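Local coordinates for protein homoserine O-acetyltransferase (Pseudomonas veronii, PDB 5EFZ) that hydrolyses ethyl acetate to ethanol and acetate, a step in the breakdown of short-chain methyl ketones, working as a homodimeric esterase of the alpha/beta hydrolase superfamily, at residues A[161-166]-A[279-284]; A[122-127]-A[153-158]; A[271-276]-A[306-311]. All coordinates share one frame; numbering follows the deposited sequence.

Contact 1 (A[161-166]-A[279-284])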
loop_
_atom_site.group_PDB
_atom_site.type_symbol
_atom_site.label_atom_id
_atom_site.label_comp_id
_atom_site.label_asym_id
_atom_site.label_seq_id
_atom_site.Cartn_x
_atom_site.Cartn_y
_atom_site.Cartn_z
ATOM N N ALA A 161 -3.381 7.296 -28.037
ATOM C CA ALA A 161 -4.717 7.045 -28.608
ATOM C C ALA A 161 -5.578 8.299 -28.622
ATOM O O ALA A 161 -6.479 8.417 -29.454
ATOM C CB ALA A 161 -5.430 5.922 -27.841
ATOM N N VAL A 162 -5.318 9.227 -27.692
ATOM C CA VAL A 162 -6.100 10.471 -27.607
ATOM C C VAL A 162 -5.490 11.558 -28.508
ATOM O O VAL A 162 -6.208 12.291 -29.182
ATOM C CB VAL A 162 -6.193 11.006 -26.138
ATOM C CG1 VAL A 162 -6.765 12.443 -26.090
ATOM C CG2 VAL A 162 -7.048 10.076 -25.291
ATOM N N ARG A 163 -4.167 11.646 -28.524
ATOM C CA ARG A 163 -3.473 12.737 -29.210
ATOM C C ARG A 163 -3.444 12.552 -30.727
ATOM O O ARG A 163 -3.562 13.525 -31.497
ATOM C CB ARG A 163 -2.035 12.866 -28.664
ATOM C CG ARG A 163 -1.243 14.032 -29.236
ATOM C CD ARG A 163 0.204 14.044 -28.774
ATOM N NE ARG A 163 0.326 14.499 -27.399
ATOM C CZ ARG A 163 0.997 15.579 -27.025
ATOM N NH1 ARG A 163 1.635 16.331 -27.924
ATOM N NH2 ARG A 163 1.010 15.911 -25.750
ATOM N N TYR A 164 -3.304 11.300 -31.160
ATOM C CA TYR A 164 -3.300 10.966 -32.574
ATOM C C TYR A 164 -4.302 9.851 -32.907
ATOM O O TYR A 164 -3.911 8.717 -33.224
ATOM C CB TYR A 164 -1.897 10.547 -33.007
ATOM C CG TYR A 164 -0.807 11.546 -32.718
ATOM C CD1 TYR A 164 0.124 11.306 -31.720
ATOM C CD2 TYR A 164 -0.684 12.708 -33.468
ATOM C CE1 TYR A 164 1.128 12.183 -31.463
ATOM C CE2 TYR A 164 0.335 13.615 -33.208
ATOM C CZ TYR A 164 1.227 13.341 -32.200
ATOM O OH TYR A 164 2.244 14.211 -31.930
ATOM N N PRO A 165 -5.598 10.162 -32.837
ATOM C CA PRO A 165 -6.546 9.036 -32.805
ATOM C C PRO A 165 -6.591 8.175 -34.065
ATOM O O PRO A 165 -6.774 6.966 -33.948
ATOM C CB PRO A 165 -7.897 9.713 -32.556
ATOM C CG PRO A 165 -7.682 11.159 -32.751
ATOM C CD PRO A 165 -6.243 11.458 -32.580
ATOM N N ASP A 166 -6.412 8.759 -35.241
ATOM C CA ASP A 166 -6.346 7.949 -36.462
ATOM C C ASP A 166 -5.054 7.120 -36.616
ATOM O O ASP A 166 -5.022 6.080 -37.283
ATOM C CB ASP A 166 -6.492 8.862 -37.686
ATOM C CG ASP A 166 -7.926 9.327 -37.895
ATOM O OD1 ASP A 166 -8.854 8.484 -37.852
ATOM O OD2 ASP A 166 -8.130 10.539 -38.080
ATOM N N SER A 279 -6.667 14.249 -20.221
ATOM C CA SER A 279 -7.717 15.295 -20.230
ATOM C C SER A 279 -7.130 16.704 -20.375
ATOM O O SER A 279 -7.866 17.681 -20.593
ATOM C CB SER A 279 -8.587 15.230 -18.958
ATOM O OG SER A 279 -7.950 15.802 -17.815
ATOM N N ARG A 280 -5.808 16.824 -20.275
ATOM C CA ARG A 280 -5.169 18.093 -20.618
ATOM C C ARG A 280 -5.518 18.520 -22.059
ATOM O O ARG A 280 -5.509 19.703 -22.384
ATOM C CB ARG A 280 -3.648 17.999 -20.432
ATOM C CG ARG A 280 -3.252 17.850 -18.960
ATOM C CD ARG A 280 -1.751 17.624 -18.797
ATOM N NE ARG A 280 -0.977 18.811 -19.167
ATOM C CZ ARG A 280 -0.778 19.856 -18.366
ATOM N NH1 ARG A 280 -1.325 19.891 -17.147
ATOM N NH2 ARG A 280 -0.046 20.873 -18.795
ATOM N N HIS A 281 -5.840 17.564 -22.928
ATOM C CA HIS A 281 -6.261 17.921 -24.288
ATOM C C HIS A 281 -7.656 18.545 -24.368
ATOM O O HIS A 281 -8.009 19.187 -25.375
ATOM C CB HIS A 281 -6.245 16.692 -25.189
ATOM C CG HIS A 281 -4.879 16.150 -25.438
ATOM N ND1 HIS A 281 -4.018 16.707 -26.361
ATOM C CD2 HIS A 281 -4.212 15.120 -24.863
ATOM C CE1 HIS A 281 -2.880 16.035 -26.349
ATOM N NE2 HIS A 281 -2.972 15.066 -25.454
ATOM N N THR A 282 -8.463 18.342 -23.333
ATOM C CA THR A 282 -9.878 18.720 -23.428
ATOM C C THR A 282 -10.328 19.509 -22.202
ATOM O O THR A 282 -11.421 19.287 -21.685
ATOM C CB THR A 282 -10.767 17.464 -23.583
ATOM O OG1 THR A 282 -10.435 16.546 -22.536
ATOM C CG2 THR A 282 -10.510 16.778 -24.926
ATOM N N GLY A 283 -9.463 20.410 -21.730
ATOM C CA GLY A 283 -9.746 21.254 -20.578
ATOM C C GLY A 283 -10.110 20.551 -19.278
ATOM O O GLY A 283 -10.826 21.110 -18.456
ATOM N N GLY A 284 -9.638 19.326 -19.085
ATOM C CA GLY A 284 -9.886 18.613 -17.840
ATOM C C GLY A 284 -11.071 17.666 -17.901
ATOM O O GLY A 284 -11.422 17.011 -16.912
#

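Contact 2 (A[122-127]-A[153-158])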
loop_
_atom_site.group_PDB
_atom_site.type_symbol
_atom_site.label_atom_id
_atom_site.label_comp_id
_atom_site.label_asym_id
_atom_site.label_seq_id
_atom_site.Cartn_x
_atom_site.Cartn_y
_atom_site.Cartn_z
ATOM N N VAL A 122 9.601 16.622 -17.606
ATOM C CA VAL A 122 9.090 16.035 -18.837
ATOM C C VAL A 122 7.725 15.374 -18.568
ATOM O O VAL A 122 7.529 14.720 -17.534
ATOM C CB VAL A 122 10.083 15.009 -19.397
ATOM C CG1 VAL A 122 9.566 14.378 -20.693
ATOM C CG2 VAL A 122 11.447 15.679 -19.645
ATOM N N ARG A 123 6.781 15.576 -19.480
ATOM C CA ARG A 123 5.448 15.004 -19.341
ATOM C C ARG A 123 5.249 13.820 -20.302
ATOM O O ARG A 123 5.981 13.679 -21.298
ATOM C CB ARG A 123 4.355 16.074 -19.599
ATOM C CG ARG A 123 4.214 17.139 -18.480
ATOM C CD ARG A 123 3.101 18.151 -18.827
ATOM N NE ARG A 123 2.898 19.116 -17.729
ATOM C CZ ARG A 123 2.088 18.926 -16.685
ATOM N NH1 ARG A 123 1.389 17.808 -16.559
ATOM N NH2 ARG A 123 1.979 19.878 -15.759
ATOM N N ILE A 124 4.251 12.990 -19.997
ATOM C CA ILE A 124 3.871 11.883 -20.884
ATOM C C ILE A 124 3.672 12.395 -22.315
ATOM O O ILE A 124 4.127 11.760 -23.280
ATOM C CB ILE A 124 2.589 11.200 -20.392
ATOM C CG1 ILE A 124 2.824 10.509 -19.029
ATOM C CG2 ILE A 124 2.062 10.193 -21.439
ATOM C CD1 ILE A 124 3.741 9.285 -19.074
ATOM N N GLY A 125 3.033 13.558 -22.455
ATOM C CA GLY A 125 2.797 14.109 -23.788
ATOM C C GLY A 125 4.083 14.425 -24.553
ATOM O O GLY A 125 4.115 14.361 -25.797
ATOM N N ASP A 126 5.152 14.784 -23.833
ATOM C CA ASP A 126 6.434 15.034 -24.494
ATOM C C ASP A 126 6.995 13.740 -25.085
ATOM O O ASP A 126 7.467 13.749 -26.206
ATOM C CB ASP A 126 7.447 15.660 -23.508
ATOM C CG ASP A 126 6.977 17.012 -22.962
ATOM O OD1 ASP A 126 6.502 17.857 -23.762
ATOM O OD2 ASP A 126 7.092 17.239 -21.724
ATOM N N ASP A 127 6.960 12.632 -24.337
ATOM C CA ASP A 127 7.340 11.331 -24.901
ATOM C C ASP A 127 6.557 10.972 -26.165
ATOM O O ASP A 127 7.123 10.521 -27.177
ATOM C CB ASP A 127 7.132 10.221 -23.874
ATOM C CG ASP A 127 8.245 10.190 -22.822
ATOM O OD1 ASP A 127 9.394 9.873 -23.187
ATOM O OD2 ASP A 127 7.969 10.455 -21.633
ATOM N N GLY A 153 3.984 2.881 -19.301
ATOM C CA GLY A 153 3.810 2.472 -20.694
ATOM C C GLY A 153 2.346 2.569 -21.140
ATOM O O GLY A 153 2.071 2.909 -22.286
ATOM N N ALA A 154 1.424 2.245 -20.235
ATOM C CA ALA A 154 -0.017 2.392 -20.463
ATOM C C ALA A 154 -0.411 3.872 -20.495
ATOM O O ALA A 154 -1.274 4.298 -21.288
ATOM C CB ALA A 154 -0.822 1.649 -19.359
ATOM N N GLN A 155 0.178 4.671 -19.615
ATOM C CA GLN A 155 -0.070 6.110 -19.684
ATOM C C GLN A 155 0.280 6.678 -21.050
ATOM O O GLN A 155 -0.496 7.455 -21.611
ATOM C CB GLN A 155 0.762 6.839 -18.634
ATOM C CG GLN A 155 0.327 6.552 -17.181
ATOM C CD GLN A 155 1.163 7.379 -16.205
ATOM O OE1 GLN A 155 2.393 7.370 -16.284
ATOM N NE2 GLN A 155 0.494 8.140 -15.328
ATOM N N GLN A 156 1.446 6.295 -21.591
ATOM C CA GLN A 156 1.809 6.728 -22.942
ATOM C C GLN A 156 0.870 6.159 -24.016
ATOM O O GLN A 156 0.607 6.805 -25.028
ATOM C CB GLN A 156 3.253 6.326 -23.259
ATOM C CG GLN A 156 4.287 7.112 -22.399
ATOM C CD GLN A 156 5.653 6.458 -22.419
ATOM O OE1 GLN A 156 6.449 6.685 -23.338
ATOM N NE2 GLN A 156 5.914 5.599 -21.425
ATOM N N THR A 157 0.398 4.932 -23.808
ATOM C CA THR A 157 -0.552 4.318 -24.727
ATOM C C THR A 157 -1.851 5.126 -24.832
ATOM O O THR A 157 -2.331 5.405 -25.942
ATOM C CB THR A 157 -0.838 2.853 -24.297
ATOM O OG1 THR A 157 0.373 2.083 -24.439
ATOM C CG2 THR A 157 -1.974 2.195 -25.167
ATOM N N TYR A 158 -2.434 5.502 -23.691
ATOM C CA TYR A 158 -3.627 6.342 -23.693
ATOM C C TYR A 158 -3.363 7.687 -24.353
ATOM O O TYR A 158 -4.157 8.179 -25.166
ATOM C CB TYR A 158 -4.124 6.571 -22.261
ATOM C CG TYR A 158 -4.898 5.398 -21.706
ATOM C CD1 TYR A 158 -6.052 4.924 -22.359
ATOM C CD2 TYR A 158 -4.509 4.766 -20.521
ATOM C CE1 TYR A 158 -6.796 3.847 -21.811
ATOM C CE2 TYR A 158 -5.254 3.693 -19.983
ATOM C CZ TYR A 158 -6.383 3.253 -20.633
ATOM O OH TYR A 158 -7.094 2.182 -20.090
#

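Contact 3 (A[271-276]-A[306-311])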
loop_
_atom_site.group_PDB
_atom_site.type_symbol
_atom_site.label_atom_id
_atom_site.label_comp_id
_atom_site.label_asym_id
_atom_site.label_seq_id
_atom_site.Cartn_x
_atom_site.Cartn_y
_atom_site.Cartn_z
ATOM N N TRP A 271 8.085 12.166 -11.540
ATOM C CA TRP A 271 7.348 13.429 -11.737
ATOM C C TRP A 271 6.380 13.263 -12.909
ATOM O O TRP A 271 5.233 13.728 -12.892
ATOM C CB TRP A 271 8.326 14.595 -12.022
ATOM C CG TRP A 271 7.692 15.982 -12.063
ATOM C CD1 TRP A 271 7.648 16.906 -11.033
ATOM C CD2 TRP A 271 7.075 16.607 -13.188
ATOM N NE1 TRP A 271 7.019 18.056 -11.463
ATOM C CE2 TRP A 271 6.660 17.894 -12.782
ATOM C CE3 TRP A 271 6.832 16.200 -14.511
ATOM C CZ2 TRP A 271 5.997 18.768 -13.638
ATOM C CZ3 TRP A 271 6.159 17.069 -15.368
ATOM C CH2 TRP A 271 5.762 18.342 -14.932
ATOM N N LYS A 272 6.881 12.600 -13.939
ATOM C CA LYS A 272 6.129 12.403 -15.172
ATOM C C LYS A 272 4.905 11.514 -14.883
ATOM O O LYS A 272 3.776 11.809 -15.288
ATOM C CB LYS A 272 7.021 11.757 -16.229
ATOM C CG LYS A 272 6.341 11.568 -17.588
ATOM C CD LYS A 272 7.201 10.689 -18.522
ATOM C CE LYS A 272 8.655 11.165 -18.646
ATOM N NZ LYS A 272 9.301 10.292 -19.708
ATOM N N TRP A 273 5.184 10.393 -14.229
ATOM C CA TRP A 273 4.163 9.420 -13.841
ATOM C C TRP A 273 3.050 10.105 -13.041
ATOM O O TRP A 273 1.858 9.894 -13.300
ATOM C CB TRP A 273 4.857 8.299 -13.037
ATOM C CG TRP A 273 4.016 7.301 -12.257
ATOM C CD1 TRP A 273 2.668 7.029 -12.360
ATOM C CD2 TRP A 273 4.523 6.449 -11.219
ATOM N NE1 TRP A 273 2.318 6.045 -11.421
ATOM C CE2 TRP A 273 3.445 5.681 -10.723
ATOM C CE3 TRP A 273 5.792 6.280 -10.655
ATOM C CZ2 TRP A 273 3.607 4.742 -9.681
ATOM C CZ3 TRP A 273 5.949 5.352 -9.613
ATOM C CH2 TRP A 273 4.861 4.597 -9.148
ATOM N N GLN A 274 3.428 10.927 -12.063
ATOM C CA GLN A 274 2.432 11.624 -11.240
ATOM C C GLN A 274 1.407 12.434 -12.031
ATOM O O GLN A 274 0.285 12.661 -11.575
ATOM C CB GLN A 274 3.138 12.595 -10.283
ATOM C CG GLN A 274 3.777 11.919 -9.089
ATOM C CD GLN A 274 4.380 12.932 -8.132
ATOM O OE1 GLN A 274 5.117 13.836 -8.555
ATOM N NE2 GLN A 274 4.058 12.808 -6.831
ATOM N N ARG A 275 1.827 12.923 -13.188
ATOM C CA ARG A 275 1.032 13.925 -13.918
ATOM C C ARG A 275 0.414 13.432 -15.214
ATOM O O ARG A 275 -0.193 14.223 -15.936
ATOM C CB ARG A 275 1.911 15.144 -14.184
ATOM C CG ARG A 275 2.044 16.022 -12.923
ATOM C CD ARG A 275 3.293 16.862 -12.922
ATOM N NE ARG A 275 3.429 17.530 -11.617
ATOM C CZ ARG A 275 3.990 16.960 -10.549
ATOM N NH1 ARG A 275 4.493 15.727 -10.622
ATOM N NH2 ARG A 275 4.035 17.616 -9.401
ATOM N N GLY A 276 0.527 12.131 -15.487
ATOM C CA GLY A 276 -0.117 11.562 -16.685
ATOM C C GLY A 276 -1.605 11.933 -16.690
ATOM O O GLY A 276 -2.316 11.651 -15.733
ATOM N N GLN A 306 -2.285 -3.002 -6.478
ATOM C CA GLN A 306 -2.635 -2.168 -5.343
ATOM C C GLN A 306 -2.831 -0.696 -5.653
ATOM O O GLN A 306 -3.360 0.022 -4.798
ATOM C CB GLN A 306 -1.558 -2.306 -4.273
ATOM C CG GLN A 306 -1.311 -3.748 -3.863
ATOM C CD GLN A 306 -2.540 -4.409 -3.291
ATOM O OE1 GLN A 306 -3.172 -3.869 -2.381
ATOM N NE2 GLN A 306 -2.892 -5.593 -3.818
ATOM N N PHE A 307 -2.363 -0.206 -6.798
ATOM C CA PHE A 307 -2.476 1.240 -7.006
ATOM C C PHE A 307 -3.013 1.667 -8.363
ATOM O O PHE A 307 -3.494 2.797 -8.490
ATOM C CB PHE A 307 -1.127 1.950 -6.697
ATOM C CG PHE A 307 0.027 1.482 -7.500
ATOM C CD1 PHE A 307 0.392 2.154 -8.658
ATOM C CD2 PHE A 307 0.801 0.421 -7.072
ATOM C CE1 PHE A 307 1.475 1.743 -9.404
ATOM C CE2 PHE A 307 1.887 0.001 -7.807
ATOM C CZ PHE A 307 2.230 0.672 -8.981
ATOM N N PHE A 308 -2.985 0.785 -9.364
ATOM C CA PHE A 308 -3.771 1.029 -10.571
ATOM C C PHE A 308 -4.888 -0.023 -10.523
ATOM O O PHE A 308 -4.723 -1.102 -11.063
ATOM C CB PHE A 308 -2.928 0.886 -11.849
ATOM C CG PHE A 308 -2.072 2.077 -12.180
ATOM C CD1 PHE A 308 -2.653 3.324 -12.404
ATOM C CD2 PHE A 308 -0.701 1.936 -12.340
ATOM C CE1 PHE A 308 -1.858 4.429 -12.742
ATOM C CE2 PHE A 308 0.106 3.031 -12.693
ATOM C CZ PHE A 308 -0.475 4.273 -12.899
ATOM N N THR A 309 -5.991 0.251 -9.822
ATOM C CA THR A 309 -6.926 -0.828 -9.494
ATOM C C THR A 309 -7.858 -1.201 -10.627
ATOM O O THR A 309 -8.031 -0.446 -11.592
ATOM C CB THR A 309 -7.779 -0.478 -8.286
ATOM O OG1 THR A 309 -8.744 0.516 -8.663
ATOM C CG2 THR A 309 -6.865 0.080 -7.170
ATOM N N VAL A 310 -8.454 -2.378 -10.492
ATOM C CA VAL A 310 -9.473 -2.826 -11.441
ATOM C C VAL A 310 -10.584 -1.776 -11.530
ATOM O O VAL A 310 -11.088 -1.470 -12.629
ATOM C CB VAL A 310 -10.032 -4.211 -11.011
ATOM C CG1 VAL A 310 -11.269 -4.551 -11.756
ATOM C CG2 VAL A 310 -8.960 -5.288 -11.204
ATOM N N ASP A 311 -10.972 -1.235 -10.380
ATOM C CA ASP A 311 -12.039 -0.220 -10.327
ATOM C C ASP A 311 -11.626 1.085 -11.012
ATOM O O ASP A 311 -12.466 1.703 -11.690
ATOM C CB ASP A 311 -12.447 0.104 -8.878
ATOM C CG ASP A 311 -13.209 -1.030 -8.210
ATOM O OD1 ASP A 311 -14.066 -1.668 -8.855
ATOM O OD2 ASP A 311 -12.921 -1.297 -7.028
#

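Contact 1 (A[161-166]-A[279-284])
Arg163 and His281 mark the closest approach of the two backbones, their CA atoms 7.7 Å apart, so side chains alone bridge the gap. Segment 161-166 holds the end of helix 152-163, which Tyr164 leaves. Segment 279-284 opens within a 3-10 turn that started before it, and Ser279 O takes two backbone hydrogen bonds there, from Thr282 N and Gly284 N, on opposite faces of its carbonyl plane. The turn then runs through Gly283 and Gly284, both at positive phi, which glycine accepts readily.

His281 carries the contact by sending the far rim of its imidazole toward the helix. CG of Arg163 lies anti to the backbone N (chi1 -176°), and the chain bends at chi3, which brings the head round beside the imidazole. His281 CE1 then sits over one face of the guanidinium, 3.7 Å from Arg163 NE, with the two planes at 87°: an edge of the imidazole meets a flat face of the arginine. Another ring carbon, CD2, packs against Val162 CG1 at 3.9 Å, where a branched apolar residue gives it a nonpolar neighbour.

No hydrogen bond joins the segments directly. Instead Glu159, one turn back on the helix, uses OE2 for both a salt bridge to Arg163 NE and a hydrogen bond from His281 NE2. Were Arg163 an alanine, the CE1-NE2 edge of His281 would probably lose its cover and Glu159 OE2 its salt-bridge partner. The shared carboxylate is likely to offset any repulsion between the arginine and a protonated imidazole, letting two basic groups meet edge to face.

Contact 2 (A[122-127]-A[153-158])
Ile124 makes the apolar part of this contact, wedging both of its branches against helix 152-163. Its CG2 meets the backbone at Gln156 CA, 3.8 Å away, and lies 3.9 Å from Gln156 CG. The other arm, with CG1 anti to the carbonyl carbon (chi1 -66°), carries CD1 across the side chain of Gln155 at about a right angle, 3.9 Å from Gln155 CB. A branched aliphatic residue suits this place, where the helices come within 5.9 Å between Ile124 CA and Gln156 CA.

Two amide oxygens rest against carbon atoms, and no hydrogen bond crosses between the segments. Gln155 OE1 lies 3.6 Å from Ile124 CD1 and has no partner in the model, although NE2 of the same amide is turned to Trp273. Gln156 OE1 lies 3.6 Å from Asp127 CB, the amide and carboxylate planes 45° apart, and accepts from Gln131 NE2. The carboxylate of Asp127 turns to Lys272, in a salt bridge modelled too short to be taken at face value, and to Ile99 N.

Hydrogen bonds within each segment steady the two backbones. Arg123, at the N-cap position, gives its N-H to Asp126 OD2 at 2.8 Å and 171°, nearly straight. On the facing helix Thr157 OG1 donates to Gly153 O, which also takes the backbone N-H of Thr157.

The buried interface thus joins the start of helix 124-139 to the start of helix 152-163, whose first turn belongs to what is probably the nucleophile elbow, with Gly153 in the GxSxG pattern. Ala154, Thr157 and Tyr158 pack on strand 170-174 of the central sheet, while Ile124 also touches helix 263-274.

Contact 3 (A[271-276]-A[306-311])
Trp273 contributes more buried surface than any other residue here, reaching with its indole across a gap of 12.0 Å between its own CA and that of Phe308. CG stands anti to the backbone N (chi1 167°), which swings the long, flat side chain from helix 263-274 toward the loop 306-309. A tryptophan suits this position because it spans the distance and still offers one polar atom. That atom, NE1, hydrogen-bonds to Asp184 of helix 182-196, which probably fixes the rotation of the ring.

Phe308 comes in from the loop to meet the pyrrole side of the indole. Its CZ lies 3.6 Å from Trp273 NE1 and 4.2 Å from Trp273 CD1. The phenyl and the five-membered ring meet rim to rim, centroids 5.8 Å apart and planes at 38°, so this is no stack.

Phe307 meets the benzo side, its CE1 lying 3.7 Å from Trp273 CZ2, the two side chains crossing at about a right angle. Its CG is placed between the backbone N and the carbonyl carbon (chi1 58°), the crowded position, and from there CE1 is brought to the benzo side of the indole. The backbone N atoms of both phenylalanines donate to Asp305 OD1, so the turn that presents these rings is tied to the probable acid of the triad.

Both phenyls also border the probable catalytic residues: Phe307 meets the ring of His334, and Phe308 packs on Ser151, the presumed nucleophile. An acetate, probably from the crystallisation liquor though such ions often mark a pocket, lies about 5 Å from the side chain of Phe307. The arrangement is that of an alpha/beta hydrolase active site, in which the loop after strand 296-300 supplies the probable acid and helices inserted after strand 170-174 cover the catalytic centre.

The three contacts step outward from the catalytic centre. Contact 3 lies directly at it, while contact 2, centred about 12 Å from contact 3, brings the Gln155 side chain to about 6 Å from that of Ser151. Gln155 NE2 probably donates to Trp273 O at 3.0 Å, joining these two contacts. Contacts 1 and 2, with centres about 11 Å apart, both use helix 152-163, which begins beside the probable nucleophile and carries contact 1 at its far end; there Arg163 NH2 packs 3.2 Å from Gly125 CA. Contact 1 lies away from the active site, about 18 Å between centres from contact 3, although segments 271-276 and 279-284 adjoin in sequence.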